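Local coordinates for protein tail lysozyme, putative (Geobacter sulfurreducens, PDB 2IA7) that is of unknown function but, as a putative tail lysozyme of the gp25 baseplate wedge family, probably serves as a component of a phage-tail-like baseplate, at residues E32-S37 with L85-I90; R89-S94 with E112-S117; L108-Y113 with N123-F128. One frame throughout, in Å; residues are numbered along the deposited sequence.

Interaction 1: residues E32-S37 with L85-I90; sequences EDIAES and LWEPRI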
# COMPACT_ATOMS: atom_id res chain seq x y z
N GLU A 32 -4.59 14.41 -4.32
CA GLU A 32 -4.27 13.56 -5.44
C GLU A 32 -2.83 13.15 -5.38
O GLU A 32 -2.51 12.00 -5.68
CB GLU A 32 -4.55 14.27 -6.76
CG GLU A 32 -6.03 14.75 -6.90
CD GLU A 32 -6.24 15.89 -7.91
OE1 GLU A 32 -6.44 15.56 -9.10
OE2 GLU A 32 -6.22 17.10 -7.51
N ASP A 33 -1.93 14.05 -5.02
CA ASP A 33 -0.52 13.67 -4.82
C ASP A 33 -0.34 12.61 -3.73
O ASP A 33 0.49 11.77 -3.87
CB ASP A 33 0.30 14.89 -4.46
CG ASP A 33 1.80 14.62 -4.46
OD1 ASP A 33 2.35 14.36 -5.55
OD2 ASP A 33 2.44 14.69 -3.41
N ILE A 34 -1.13 12.69 -2.65
CA ILE A 34 -1.13 11.70 -1.58
C ILE A 34 -1.56 10.34 -2.09
O ILE A 34 -0.93 9.32 -1.78
CB ILE A 34 -2.01 12.18 -0.42
CG1 ILE A 34 -1.27 13.30 0.31
CG2 ILE A 34 -2.32 11.01 0.56
CD1 ILE A 34 -2.17 14.03 1.30
N ALA A 35 -2.66 10.29 -2.85
CA ALA A 35 -3.13 9.02 -3.40
C ALA A 35 -2.07 8.39 -4.31
O ALA A 35 -1.74 7.21 -4.17
CB ALA A 35 -4.42 9.20 -4.16
N GLU A 36 -1.44 9.22 -5.13
CA GLU A 36 -0.35 8.75 -5.98
C GLU A 36 0.85 8.25 -5.16
O GLU A 36 1.43 7.24 -5.47
CB GLU A 36 0.05 9.86 -6.93
CG GLU A 36 1.06 9.44 -7.95
CD GLU A 36 1.42 10.60 -8.86
OE1 GLU A 36 2.30 11.37 -8.48
OE2 GLU A 36 0.81 10.73 -9.93
N SER A 37 1.20 9.01 -4.14
CA SER A 37 2.28 8.64 -3.23
C SER A 37 2.05 7.27 -2.55
O SER A 37 2.94 6.42 -2.53
CB SER A 37 2.49 9.72 -2.15
OG SER A 37 3.46 9.27 -1.21
N LEU A 85 5.88 5.43 7.56
CA LEU A 85 7.21 5.91 7.32
C LEU A 85 7.26 6.90 6.15
O LEU A 85 7.94 7.93 6.29
CB LEU A 85 8.13 4.73 7.05
CG LEU A 85 9.60 5.05 6.87
CD1 LEU A 85 10.19 5.81 8.07
CD2 LEU A 85 10.35 3.73 6.65
N TRP A 86 6.66 6.60 5.01
CA TRP A 86 6.90 7.36 3.78
C TRP A 86 5.81 8.33 3.40
O TRP A 86 6.02 9.11 2.49
CB TRP A 86 7.17 6.38 2.64
CG TRP A 86 8.41 5.59 2.88
CD1 TRP A 86 8.50 4.27 3.14
CD2 TRP A 86 9.75 6.11 2.92
NE1 TRP A 86 9.85 3.91 3.32
CE2 TRP A 86 10.61 5.03 3.18
CE3 TRP A 86 10.30 7.38 2.72
CZ2 TRP A 86 11.99 5.19 3.30
CZ3 TRP A 86 11.67 7.53 2.81
CH2 TRP A 86 12.49 6.43 3.10
N GLU A 87 4.66 8.32 4.08
CA GLU A 87 3.57 9.25 3.74
C GLU A 87 3.02 9.94 5.00
O GLU A 87 1.92 9.61 5.47
CB GLU A 87 2.48 8.60 2.94
CG GLU A 87 1.47 9.62 2.35
CD GLU A 87 2.11 10.88 1.87
OE1 GLU A 87 2.50 10.91 0.69
OE2 GLU A 87 2.22 11.87 2.62
N PRO A 88 3.80 10.87 5.54
CA PRO A 88 3.42 11.52 6.80
C PRO A 88 2.23 12.46 6.70
O PRO A 88 1.74 12.98 7.75
CB PRO A 88 4.70 12.28 7.19
CG PRO A 88 5.40 12.52 5.95
CD PRO A 88 5.12 11.30 5.09
N ARG A 89 1.77 12.75 5.51
CA ARG A 89 0.62 13.67 5.31
C ARG A 89 -0.72 13.04 5.67
O ARG A 89 -1.71 13.74 5.79
CB ARG A 89 0.57 14.14 3.87
CG ARG A 89 1.70 15.08 3.52
CD ARG A 89 1.69 15.51 2.08
NE ARG A 89 1.94 14.36 1.22
CZ ARG A 89 1.99 14.41 -0.09
NH1 ARG A 89 1.84 15.55 -0.74
NH2 ARG A 89 2.23 13.30 -0.78
N ILE A 90 -0.72 11.74 5.94
CA ILE A 90 -1.94 11.01 6.32
C ILE A 90 -1.86 10.35 7.67
O ILE A 90 -0.77 10.05 8.14
CB ILE A 90 -2.32 9.97 5.22
CG1 ILE A 90 -1.37 8.76 5.20
CG2 ILE A 90 -2.39 10.67 3.86
CD1 ILE A 90 -1.69 7.72 4.13

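Interaction 2: residues R89-S94 with E112-S117; sequences RIELLS and EYRVRS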
# COMPACT_ATOMS: atom_id res chain seq x y z
N ARG A 89 1.77 12.75 5.51
CA ARG A 89 0.62 13.67 5.31
C ARG A 89 -0.72 13.04 5.67
O ARG A 89 -1.71 13.74 5.79
CB ARG A 89 0.57 14.14 3.87
CG ARG A 89 1.70 15.08 3.52
CD ARG A 89 1.69 15.51 2.08
NE ARG A 89 1.94 14.36 1.22
CZ ARG A 89 1.99 14.41 -0.09
NH1 ARG A 89 1.84 15.55 -0.74
NH2 ARG A 89 2.23 13.30 -0.78
N ILE A 90 -0.72 11.74 5.94
CA ILE A 90 -1.94 11.01 6.32
C ILE A 90 -1.86 10.35 7.67
O ILE A 90 -0.77 10.05 8.14
CB ILE A 90 -2.32 9.97 5.22
CG1 ILE A 90 -1.37 8.76 5.20
CG2 ILE A 90 -2.39 10.67 3.86
CD1 ILE A 90 -1.69 7.72 4.13
N GLU A 91 -3.03 10.11 8.26
CA GLU A 91 -3.22 9.24 9.41
C GLU A 91 -3.99 8.05 8.89
O GLU A 91 -5.05 8.18 8.33
CB GLU A 91 -4.06 9.92 10.52
CG GLU A 91 -4.32 8.94 11.65
CD GLU A 91 -5.21 9.46 12.76
OE1 GLU A 91 -6.05 10.36 12.53
OE2 GLU A 91 -5.11 8.90 13.89
N LEU A 92 -3.46 6.87 9.06
CA LEU A 92 -4.20 5.70 8.68
C LEU A 92 -5.32 5.38 9.65
O LEU A 92 -5.06 5.32 10.83
CB LEU A 92 -3.29 4.47 8.63
CG LEU A 92 -2.16 4.49 7.60
CD1 LEU A 92 -1.25 3.23 7.76
CD2 LEU A 92 -2.63 4.70 6.17
N LEU A 93 -6.51 5.10 9.14
CA LEU A 93 -7.71 4.75 9.92
C LEU A 93 -8.02 3.25 9.87
O LEU A 93 -8.35 2.66 10.89
CB LEU A 93 -8.93 5.52 9.40
CG LEU A 93 -8.77 7.04 9.39
CD1 LEU A 93 -9.99 7.74 8.86
CD2 LEU A 93 -8.43 7.60 10.76
N SER A 94 -7.86 2.61 8.71
CA SER A 94 -8.16 1.18 8.53
C SER A 94 -7.26 0.70 7.41
O SER A 94 -7.19 1.34 6.37
CB SER A 94 -9.63 0.98 8.12
OG SER A 94 -9.93 -0.40 8.23
N GLU A 112 -8.29 3.13 4.42
CA GLU A 112 -9.06 4.34 4.79
C GLU A 112 -8.08 5.22 5.53
O GLU A 112 -7.33 4.76 6.40
CB GLU A 112 -10.28 4.04 5.68
CG GLU A 112 -11.27 3.08 5.12
CD GLU A 112 -12.46 2.83 6.05
OE1 GLU A 112 -12.96 3.83 6.67
OE2 GLU A 112 -12.86 1.63 6.16
N TYR A 113 -8.04 6.50 5.19
CA TYR A 113 -7.10 7.40 5.78
C TYR A 113 -7.66 8.82 5.85
O TYR A 113 -8.61 9.17 5.16
CB TYR A 113 -5.79 7.35 5.02
CG TYR A 113 -5.85 7.82 3.59
CD1 TYR A 113 -5.65 9.19 3.24
CD2 TYR A 113 -6.12 6.93 2.53
CE1 TYR A 113 -5.69 9.59 1.90
CE2 TYR A 113 -6.15 7.34 1.22
CZ TYR A 113 -5.90 8.66 0.89
OH TYR A 113 -5.98 9.05 -0.42
N ARG A 114 -7.06 9.59 6.74
CA ARG A 114 -7.38 11.02 6.98
C ARG A 114 -6.21 11.87 6.49
O ARG A 114 -5.04 11.60 6.80
CB ARG A 114 -7.61 11.26 8.48
CG ARG A 114 -7.95 12.68 8.83
CD ARG A 114 -8.21 12.80 10.33
NE ARG A 114 -7.00 12.58 11.08
CZ ARG A 114 -6.11 13.51 11.43
NH1 ARG A 114 -6.30 14.77 11.15
NH2 ARG A 114 -5.02 13.15 12.09
N VAL A 115 -6.47 12.84 5.62
CA VAL A 115 -5.47 13.83 5.24
C VAL A 115 -5.38 14.85 6.33
O VAL A 115 -6.35 15.48 6.67
CB VAL A 115 -5.82 14.48 3.88
CG1 VAL A 115 -4.83 15.60 3.55
CG2 VAL A 115 -5.74 13.40 2.78
N ARG A 116 -4.21 14.94 6.94
CA ARG A 116 -4.04 15.73 8.15
C ARG A 116 -4.31 17.20 7.88
O ARG A 116 -4.88 17.90 8.73
CB ARG A 116 -2.62 15.54 8.76
CG ARG A 116 -2.36 14.15 9.26
CD ARG A 116 -0.89 14.00 9.67
NE ARG A 116 -0.52 12.62 9.97
CZ ARG A 116 -0.85 11.98 11.08
NH1 ARG A 116 -1.53 12.61 12.03
NH2 ARG A 116 -0.52 10.70 11.24
N SER A 117 -3.88 17.72 6.73
CA SER A 117 -4.05 19.17 6.41
C SER A 117 -5.51 19.67 6.24
O SER A 117 -5.76 20.84 6.42
CB SER A 117 -3.29 19.58 5.16
OG SER A 117 -3.77 18.94 4.00
O HOH W 1 -1.77 16.47 5.33

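Interaction 3: residues L108-Y113 with N123-F128; sequences LIDIEY and NLVYPF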
# COMPACT_ATOMS: atom_id res chain seq x y z
N LEU A 108 -6.71 -7.46 -2.39
CA LEU A 108 -6.99 -6.03 -2.42
C LEU A 108 -6.79 -5.45 -1.05
O LEU A 108 -7.32 -6.00 -0.06
CB LEU A 108 -8.43 -5.81 -2.92
CG LEU A 108 -8.71 -6.26 -4.34
CD1 LEU A 108 -10.21 -5.97 -4.67
CD2 LEU A 108 -7.79 -5.70 -5.43
N ILE A 109 -6.06 -4.34 -0.95
CA ILE A 109 -5.86 -3.65 0.34
C ILE A 109 -6.78 -2.47 0.37
O ILE A 109 -6.65 -1.55 -0.41
CB ILE A 109 -4.43 -3.21 0.58
CG1 ILE A 109 -3.48 -4.34 0.15
CG2 ILE A 109 -4.29 -2.80 2.01
CD1 ILE A 109 -3.58 -5.65 0.91
N ASP A 110 -7.78 -2.53 1.24
CA ASP A 110 -8.70 -1.42 1.46
C ASP A 110 -8.09 -0.53 2.55
O ASP A 110 -7.91 -0.96 3.68
CB ASP A 110 -10.03 -1.96 1.91
CG ASP A 110 -10.69 -2.85 0.85
OD1 ASP A 110 -10.83 -2.43 -0.28
OD2 ASP A 110 -11.17 -3.96 1.29
N ILE A 111 -7.77 0.70 2.18
CA ILE A 111 -7.07 1.65 2.97
C ILE A 111 -7.95 2.88 3.17
O ILE A 111 -8.27 3.58 2.22
CB ILE A 111 -5.73 2.06 2.31
CG1 ILE A 111 -4.82 0.84 2.01
CG2 ILE A 111 -5.03 3.05 3.24
CD1 ILE A 111 -3.64 1.14 1.11
N GLU A 112 -8.29 3.13 4.42
CA GLU A 112 -9.06 4.34 4.79
C GLU A 112 -8.08 5.22 5.53
O GLU A 112 -7.33 4.76 6.40
CB GLU A 112 -10.28 4.04 5.68
CG GLU A 112 -11.27 3.08 5.12
CD GLU A 112 -12.46 2.83 6.05
OE1 GLU A 112 -12.96 3.83 6.67
OE2 GLU A 112 -12.86 1.63 6.16
N TYR A 113 -8.04 6.50 5.19
CA TYR A 113 -7.10 7.40 5.78
C TYR A 113 -7.66 8.82 5.85
O TYR A 113 -8.61 9.17 5.16
CB TYR A 113 -5.79 7.35 5.02
CG TYR A 113 -5.85 7.82 3.59
CD1 TYR A 113 -5.65 9.19 3.24
CD2 TYR A 113 -6.12 6.93 2.53
CE1 TYR A 113 -5.69 9.59 1.90
CE2 TYR A 113 -6.15 7.34 1.22
CZ TYR A 113 -5.90 8.66 0.89
OH TYR A 113 -5.98 9.05 -0.42
N ASN A 123 -10.74 6.90 0.79
CA ASN A 123 -10.55 5.46 0.68
C ASN A 123 -9.68 5.20 -0.55
O ASN A 123 -9.74 5.94 -1.54
CB ASN A 123 -11.89 4.76 0.54
CG ASN A 123 -11.79 3.23 0.77
OD1 ASN A 123 -11.55 2.79 1.90
ND2 ASN A 123 -12.04 2.45 -0.29
N LEU A 124 -8.85 4.15 -0.50
CA LEU A 124 -8.08 3.75 -1.63
C LEU A 124 -7.97 2.25 -1.58
O LEU A 124 -7.77 1.69 -0.51
CB LEU A 124 -6.67 4.34 -1.50
CG LEU A 124 -5.69 4.16 -2.64
CD1 LEU A 124 -4.74 5.36 -2.79
CD2 LEU A 124 -4.87 2.87 -2.35
N VAL A 125 -8.14 1.60 -2.73
CA VAL A 125 -8.05 0.17 -2.84
C VAL A 125 -6.78 -0.12 -3.63
O VAL A 125 -6.67 0.30 -4.79
CB VAL A 125 -9.26 -0.43 -3.54
CG1 VAL A 125 -9.11 -1.94 -3.69
CG2 VAL A 125 -10.56 -0.08 -2.76
N TYR A 126 -5.83 -0.82 -3.03
CA TYR A 126 -4.57 -1.10 -3.67
C TYR A 126 -4.50 -2.59 -4.04
O TYR A 126 -4.53 -3.44 -3.14
CB TYR A 126 -3.37 -0.73 -2.78
CG TYR A 126 -2.12 -0.78 -3.59
CD1 TYR A 126 -1.77 0.25 -4.45
CD2 TYR A 126 -1.30 -1.91 -3.55
CE1 TYR A 126 -0.64 0.17 -5.29
CE2 TYR A 126 -0.18 -1.99 -4.38
CZ TYR A 126 0.13 -0.96 -5.24
OH TYR A 126 1.27 -1.15 -5.99
N PRO A 127 -4.36 -2.92 -5.34
CA PRO A 127 -4.28 -4.33 -5.70
C PRO A 127 -2.86 -4.93 -5.67
O PRO A 127 -1.90 -4.39 -6.26
CB PRO A 127 -4.84 -4.34 -7.12
CG PRO A 127 -4.42 -3.01 -7.66
CD PRO A 127 -4.38 -2.05 -6.52
N PHE A 128 -2.74 -6.07 -4.99
CA PHE A 128 -1.55 -6.94 -5.10
C PHE A 128 -1.94 -8.18 -5.91
O PHE A 128 -3.07 -8.61 -5.90
CB PHE A 128 -1.00 -7.34 -3.74
CG PHE A 128 -0.24 -6.24 -3.05
CD1 PHE A 128 0.98 -5.81 -3.51
CD2 PHE A 128 -0.71 -5.71 -1.87
CE1 PHE A 128 1.70 -4.81 -2.85
CE2 PHE A 128 -0.00 -4.71 -1.21
CZ PHE A 128 1.20 -4.27 -1.70
O HOH W 2 -7.80 7.94 -2.34

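Interaction 1: residues E32-S37 with L85-I90
Asp33, Glu87 and Arg89 form a salt-bridge network that ties helix 30-42 to the turn following helix 69-86, a worked example of one arginine holding two carboxylates in the plane of its guanidinium. End-on, Arg89 sends NH1 and NH2 to the same oxygen, Asp33 OD2, at 2.9 and 3.0 Å, and the two flat groups stand 71° apart. Along its other edge NE meets Glu87 OE2 at 2.9 Å while NH2 also donates to Glu87 OE1, nearly straight at 175°. The arginine chain bends at chi3 (-65°) to bring the group there, and Ile34 lays CG1 over the centre of one guanidinium face, 3.4 Å above it. Glu87 OE2 takes the backbone N of Arg89 as well, which helps to fix the carboxylate across the turn. Ser37 OG donates to Glu87 OE1 in one of two conformers, so this bond may be intermittent. A methionine in place of Arg89 would probably leave both carboxylates without their positive mate and Glu87 freer to turn. Beneath the charges, CG2 of Ile34 presses tightly on CG2 of Ile90. Strand 106-115 continues this apolar layer through Tyr113 and Val115, which touch Ile34, while Ile38 and Ile41 of helix 30-42 reach Ile90 and Glu87.

Interaction 2: residues R89-S94 with E112-S117
Glu91 and Arg114 form a hydrogen-bonded pair near the open end of an antiparallel beta hairpin, strands 90-98 and 106-115, whose register is shifted by a classic beta bulge. Glu91 N donates to Arg114 O and Arg114 N to Glu91 O, each at 2.9 Å. At the bulge Leu93 N and Ser94 N converge on the single acceptor Glu112 O, coming from the same face of its carbonyl plane at 2.9 and 3.2 Å; Ser94 O in turn receives Glu112 N. At the far end Arg89 O accepts Arg116 N and also a water that takes up Ser117 N, so this carbonyl has two donors where the strand pairing ends.

The side chains repeat the pairing on the face bearing Glu91 and Arg114. NE and NH2 of Arg114 both donate to Glu91 OE1, NE at 2.8 Å, with the carboxylate and guanidinium planes almost perpendicular (89°). Its remaining nitrogen, NH1, goes to Asn119. Arg116 is held more loosely: NE and NH2 make only weak bonds to Ile90 O, NE has a further weak bond to Pro88 O, and Glu91 CB lies over one face of the guanidinium. Beneath the sheet, toward the helices, Tyr113 CG lies between the backbone N and carbonyl carbon (chi1 64°), which sends its ring toward strand 120-129, and Ile90 CG2 meets it obliquely, 3.6 Å from CD1.

Interaction 3: residues L108-Y113 with N123-F128
The Phe128 ring receives Ile109 at its edge, CG1 lying 3.7 Å from CD2, while Tyr126 CE2 stands 3.7 Å above one face, offset toward the rim. Tyr126 itself is covered on one ring face by Pro127 CD, and the Tyr113 ring takes Leu124 CB at its edge, 4.1 Å from CE2. Tyr113 OH shares a water with Asn123 O, so phenol and backbone are bridged where the side chain crosses to the partner strand.

Between the rings, Ile109 exchanges N and O with Tyr126, both bonds 2.8 Å, and Ile111 does the same with Leu124. Alternation then sorts the side chains. Ile111 and Leu124 lie alongside each other, pointing the same way, with CD1 and CD2 in contact; helix 69-86 meets Ile111 through Val79 and Leu83, and Leu42 of helix 30-42 meets both Ile111 and Tyr126. On the reverse face Leu108 CD2 leans on Pro127 CB, helped by its CG being anti to the carbonyl carbon (chi1 -64°). There too Asp110 runs beside Val125, its OD1 3.4 Å from CG2, and its carboxylate is paired with Arg100. Alternating hydrogen-bonded and non-hydrogen-bonded pairs mark an antiparallel hairpin, here strands 106-115 and 120-129 of a three-stranded meander packed against helices.

Strand 106-115, central in the sheet, serves both hairpins: interaction 2 joins it to strand 90-98, interaction 3 to strand 120-129, with Glu112 and Tyr113 common to the two. Interaction 1, helix against turn, shares Arg89 and Ile90 with interaction 2 where helix 69-86 gives way to the sheet. All three are partly buried; interaction 3 lies nearest the chain's centre (about 7 Å between centres) and interaction 2 farthest (about 13 Å). Side-chain charge dominates interaction 1; both hairpins rest on backbone bonds, interaction 2 adding charged pairs on its outer face, interaction 3 mostly apolar and aromatic side chains. Tyr113 connects them: its ring touches Ile34, Ile90 and Leu124.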